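DR2417 (Deinococcus radiodurans, PDB 4XWT) probably degrades RNA from the 5' end as a two-zinc RNase J exonuclease, possibly also cutting internally, and takes part in rRNA maturation. Local coordinates at residues Asp41-Val46 / Leu71-Lys76; Asp209-Glu214 / Ser379-Gln384. One frame throughout, in Å; residues are numbered along the deposited sequence.

Contact 1 of 2, residues Asp41-Val46 / Leu71-Lys76; sequences DEIVVV and LEHQDK
The carbonyl O of K76 takes the amide N-H of I43 at 2.8 Å, N to O, with a modest angle of 143° at the hydrogen. The same oxygen also meets the CA of E42 at 3.6 Å in a CA-H...O contact, so two neighbouring residues of the 42-46 strand close on one acceptor. The backbone bond from K76 N to H73 O ties this acceptor's residue to the turn that leaves the helix.

The K76 side chain lies over D41, the residue just ahead of the strand. Its CG rests on D41 O at 3.4 Å, and farther along, CE packs against D41 CG at 3.8 Å. The bend at the last torsion (chi4 66°) turns the amine away from the carboxylate and toward the edge of the H73 imidazole, where NZ stands 3.4 Å from CD2 in the ring plane. NZ and D41 OD2 remain 4.9 Å apart, so the opposite charges attract at most from a distance; D41 OD1 has a long, weak ion pair with R38.

I43 supplies the apolar part: its extended side chain brings CD1 to 3.7 Å from H73 CB, crossing it at about a right angle, with K76 CB alongside, 4.0 Å from I43 CD1. The H73 ring is held through ND1, bonded to the carbonyl of Y69.

All this lies at the end of a beta-alpha-beta crossover of the metallo-beta-lactamase fold: helix 68-72 runs out at H73, and K76 leads into strand 77-82, the parallel neighbour of 42-46, where I43 goes on to pair with K78.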
# COMPACT_ATOMS: atom_id res chain seq x y z
N ASP A 41 -34.80 -15.87 23.72
CA ASP A 41 -35.11 -16.13 22.32
C ASP A 41 -35.43 -14.85 21.55
O ASP A 41 -36.18 -14.87 20.57
CB ASP A 41 -36.24 -17.15 22.22
CG ASP A 41 -35.78 -18.57 22.58
OD1 ASP A 41 -34.72 -18.69 23.23
OD2 ASP A 41 -36.48 -19.55 22.22
N GLU A 42 -34.85 -13.74 21.98
CA GLU A 42 -34.99 -12.48 21.25
C GLU A 42 -33.62 -11.96 20.80
O GLU A 42 -32.64 -12.01 21.54
CB GLU A 42 -35.72 -11.44 22.10
CG GLU A 42 -37.13 -11.92 22.54
CD GLU A 42 -37.90 -10.87 23.33
OE1 GLU A 42 -37.25 -9.98 23.92
OE2 GLU A 42 -39.15 -10.93 23.35
N ILE A 43 -33.58 -11.49 19.56
CA ILE A 43 -32.36 -10.98 18.97
C ILE A 43 -32.58 -9.57 18.46
O ILE A 43 -33.59 -9.27 17.82
CB ILE A 43 -31.87 -11.89 17.82
CG1 ILE A 43 -31.34 -13.21 18.38
CG2 ILE A 43 -30.79 -11.20 17.00
CD1 ILE A 43 -30.90 -14.20 17.32
N VAL A 44 -31.63 -8.71 18.78
CA VAL A 44 -31.49 -7.41 18.14
C VAL A 44 -30.15 -7.35 17.39
O VAL A 44 -29.12 -7.73 17.93
CB VAL A 44 -31.56 -6.28 19.19
CG1 VAL A 44 -31.43 -4.95 18.53
CG2 VAL A 44 -32.90 -6.38 19.97
N VAL A 45 -30.19 -6.89 16.14
CA VAL A 45 -28.97 -6.73 15.33
C VAL A 45 -28.64 -5.25 15.11
O VAL A 45 -29.53 -4.42 14.89
CB VAL A 45 -29.08 -7.41 13.95
CG1 VAL A 45 -27.67 -7.51 13.26
CG2 VAL A 45 -29.72 -8.78 14.06
N VAL A 46 -27.37 -4.91 15.16
CA VAL A 46 -26.95 -3.54 14.94
C VAL A 46 -26.05 -3.44 13.70
O VAL A 46 -25.03 -4.12 13.62
CB VAL A 46 -26.23 -3.02 16.19
CG1 VAL A 46 -25.83 -1.56 16.02
CG2 VAL A 46 -27.13 -3.22 17.41
N LEU A 71 -29.46 -16.61 9.92
CA LEU A 71 -30.32 -17.55 9.19
C LEU A 71 -30.81 -18.64 10.12
O LEU A 71 -31.98 -19.02 10.09
CB LEU A 71 -29.59 -18.15 8.00
CG LEU A 71 -29.31 -17.16 6.88
CD1 LEU A 71 -28.25 -17.69 5.93
CD2 LEU A 71 -30.62 -16.92 6.16
N GLU A 72 -29.90 -19.14 10.95
CA GLU A 72 -30.28 -20.16 11.91
C GLU A 72 -31.36 -19.67 12.88
O GLU A 72 -32.30 -20.41 13.19
CB GLU A 72 -29.07 -20.64 12.71
CG GLU A 72 -29.47 -21.66 13.76
CD GLU A 72 -28.32 -22.47 14.29
OE1 GLU A 72 -27.17 -22.23 13.85
OE2 GLU A 72 -28.55 -23.34 15.14
N HIS A 73 -31.25 -18.43 13.35
CA HIS A 73 -32.17 -17.91 14.36
C HIS A 73 -33.08 -16.81 13.83
O HIS A 73 -33.44 -15.90 14.58
CB HIS A 73 -31.38 -17.38 15.56
CG HIS A 73 -30.53 -18.41 16.23
ND1 HIS A 73 -29.21 -18.61 15.90
CD2 HIS A 73 -30.81 -19.31 17.20
CE1 HIS A 73 -28.71 -19.59 16.64
NE2 HIS A 73 -29.67 -20.02 17.44
N GLN A 74 -33.44 -16.89 12.55
CA GLN A 74 -34.10 -15.76 11.90
C GLN A 74 -35.47 -15.43 12.51
O GLN A 74 -35.89 -14.26 12.49
CB GLN A 74 -34.24 -16.02 10.40
CG GLN A 74 -34.84 -17.36 10.05
CD GLN A 74 -34.81 -17.62 8.55
OE1 GLN A 74 -35.64 -17.09 7.81
NE2 GLN A 74 -33.86 -18.43 8.11
N ASP A 75 -36.14 -16.43 13.06
CA ASP A 75 -37.44 -16.20 13.69
C ASP A 75 -37.30 -15.47 15.03
O ASP A 75 -38.30 -15.00 15.58
CB ASP A 75 -38.18 -17.53 13.89
CG ASP A 75 -38.61 -18.15 12.57
OD1 ASP A 75 -38.45 -17.49 11.52
OD2 ASP A 75 -39.13 -19.30 12.59
N LYS A 76 -36.08 -15.38 15.55
CA LYS A 76 -35.83 -14.75 16.85
C LYS A 76 -35.53 -13.25 16.73
O LYS A 76 -35.45 -12.52 17.73
CB LYS A 76 -34.66 -15.45 17.56
CG LYS A 76 -34.98 -16.85 18.05
CD LYS A 76 -33.82 -17.40 18.85
CE LYS A 76 -34.06 -18.86 19.18
NZ LYS A 76 -34.06 -19.69 17.94

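Contact 2 of 2, residues Asp209-Glu214 / Ser379-Gln384; sequences DSTNAE and SGHASQ. With U5P (uridine-5'-monophosphate), chain H.
H381 and D209 meet as motifs B and A of a beta-CASP nuclease, the predicted proton acceptor and proton donor. The imidazole gives its ND1-H to D209 OD2, refined very short at 2.5 Å, with carboxylate and ring planes 83° apart. T211 comes over one ring face, its CB 3.7 Å from the centroid in a CH-pi contact. Beside the ring, S379 OG bonds O1P of the bound uridine monophosphate at 2.6 Å, and G380 N donates to the same oxygen, at a distance refined very short.

The second shell fixes these groups. D209 OD1 accepts both T211 N, closing an Asx turn, and T211 OG1, at 2.8 Å on the syn lone pair; F176 N adds a bond to OD2. S379 OG accepts H381 N in an ST turn, and N212 ND2 reaches it too, though weakly, while also bonding H381 O at 3.2 Å from above the carbonyl plane. Zinc ligands D175, H153 and H403 flank the histidine.

Farther out, a water joins D209 O, N212 N and A382 O. The seam closes at helix 384-394, where the Q384 chain, extended beyond CG, delivers NE2 to A213 O at 2.8 Å and 165°, with that oxygen lying in the Q384 amide plane.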
# COMPACT_ATOMS: atom_id res chain seq x y z
N ASP A 209 -15.62 2.94 19.92
CA ASP A 209 -14.94 3.06 18.64
C ASP A 209 -13.42 3.17 18.79
O ASP A 209 -12.94 4.14 19.35
CB ASP A 209 -15.51 4.29 17.91
CG ASP A 209 -14.81 4.59 16.59
OD1 ASP A 209 -13.95 3.82 16.14
OD2 ASP A 209 -15.15 5.63 16.00
N SER A 210 -12.67 2.20 18.27
CA SER A 210 -11.22 2.13 18.53
C SER A 210 -10.32 2.59 17.39
O SER A 210 -9.09 2.47 17.47
CB SER A 210 -10.81 0.70 18.89
OG SER A 210 -11.63 0.19 19.92
N THR A 211 -10.94 3.10 16.34
CA THR A 211 -10.23 3.40 15.09
C THR A 211 -8.93 4.15 15.34
O THR A 211 -7.87 3.78 14.81
CB THR A 211 -11.10 4.25 14.14
OG1 THR A 211 -12.33 3.58 13.86
CG2 THR A 211 -10.35 4.52 12.83
N ASN A 212 -9.01 5.19 16.15
CA ASN A 212 -7.87 6.07 16.37
C ASN A 212 -7.28 5.95 17.77
O ASN A 212 -6.75 6.93 18.29
CB ASN A 212 -8.28 7.54 16.10
CG ASN A 212 -8.15 7.91 14.65
OD1 ASN A 212 -7.57 7.15 13.88
ND2 ASN A 212 -8.66 9.08 14.27
N ALA A 213 -7.34 4.75 18.36
CA ALA A 213 -6.85 4.54 19.73
C ALA A 213 -5.34 4.67 19.85
O ALA A 213 -4.81 4.76 20.95
CB ALA A 213 -7.30 3.17 20.27
N GLU A 214 -4.65 4.68 18.73
CA GLU A 214 -3.21 4.85 18.81
C GLU A 214 -2.80 6.30 18.59
O GLU A 214 -1.61 6.59 18.59
CB GLU A 214 -2.51 3.95 17.79
CG GLU A 214 -2.44 2.49 18.21
CD GLU A 214 -1.56 1.65 17.30
OE1 GLU A 214 -0.31 1.81 17.34
OE2 GLU A 214 -2.10 0.84 16.53
N SER A 379 -10.02 13.42 10.83
CA SER A 379 -10.62 12.11 10.89
C SER A 379 -12.02 12.19 11.55
O SER A 379 -12.33 13.14 12.30
CB SER A 379 -9.70 11.16 11.67
OG SER A 379 -10.41 10.04 12.17
N GLY A 380 -12.84 11.19 11.26
CA GLY A 380 -14.17 11.11 11.85
C GLY A 380 -14.18 10.42 13.20
O GLY A 380 -15.23 10.29 13.81
N HIS A 381 -13.00 10.03 13.69
CA HIS A 381 -12.92 9.18 14.86
C HIS A 381 -12.13 9.81 16.00
O HIS A 381 -11.12 10.49 15.78
CB HIS A 381 -12.30 7.83 14.49
CG HIS A 381 -13.11 7.07 13.49
ND1 HIS A 381 -14.03 6.11 13.86
CD2 HIS A 381 -13.16 7.13 12.14
CE1 HIS A 381 -14.60 5.60 12.78
NE2 HIS A 381 -14.08 6.20 11.72
N ALA A 382 -12.62 9.56 17.20
CA ALA A 382 -11.97 9.96 18.43
C ALA A 382 -10.54 9.45 18.60
O ALA A 382 -10.25 8.26 18.40
CB ALA A 382 -12.83 9.49 19.61
N SER A 383 -9.64 10.37 18.94
CA SER A 383 -8.29 10.05 19.37
C SER A 383 -8.29 9.78 20.87
O SER A 383 -9.32 9.86 21.50
CB SER A 383 -7.32 11.18 19.01
OG SER A 383 -7.31 11.42 17.61
N GLN A 384 -7.13 9.50 21.45
CA GLN A 384 -7.08 9.00 22.82
C GLN A 384 -7.76 9.89 23.87
O GLN A 384 -8.38 9.36 24.79
CB GLN A 384 -5.63 8.75 23.25
CG GLN A 384 -5.03 7.53 22.60
CD GLN A 384 -3.54 7.42 22.81
OE1 GLN A 384 -2.92 8.28 23.44
NE2 GLN A 384 -2.94 6.35 22.27
N1 U5P H . -13.11 5.63 6.02
C2 U5P H . -13.89 4.94 5.08
N3 U5P H . -14.97 5.52 4.54
C4 U5P H . -15.33 6.75 4.89
C5 U5P H . -14.58 7.46 5.82
C6 U5P H . -13.46 6.87 6.38
O2 U5P H . -13.58 3.78 4.74
O4 U5P H . -16.33 7.27 4.38
C1' U5P H . -11.93 5.00 6.61
C2' U5P H . -10.71 5.90 6.55
O2' U5P H . -9.80 5.46 5.54
C3' U5P H . -10.07 5.79 7.92
C4' U5P H . -11.20 5.37 8.82
O3' U5P H . -9.10 4.74 7.93
O4' U5P H . -12.17 4.74 7.99
C5' U5P H . -11.82 6.60 9.47
O5' U5P H . -11.96 7.63 8.49
P U5P H . -12.57 9.06 8.92
O1P U5P H . -11.61 9.44 10.00
O2P U5P H . -12.53 9.92 7.68
O3P U5P H . -13.98 8.75 9.35
O HOH W 1 -11.39 5.87 17.52

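In the fold
Contact 1 is a surface contact and contact 2 a buried one, their centres about 30 Å apart and their nearest atoms about 12 Å. They share no strand: 42-46 belongs to the mixed sheet that also carries 77-82, whereas 209-214 starts on the last residue of strand 205-209, in the other large sheet of the metallo-beta-lactamase region. Contact 1 closes locally along the chain, by one backbone bond and aliphatic packing away from the annotated sites. Contact 2 spans some 165 residues, joining that region to a loop leading into helix 384-394. Beside the zinc site, it is held mainly by polar side chains bonding each other and backbone carbonyls, with a water between backbones; segment 379-384 also binds the nucleotide phosphate.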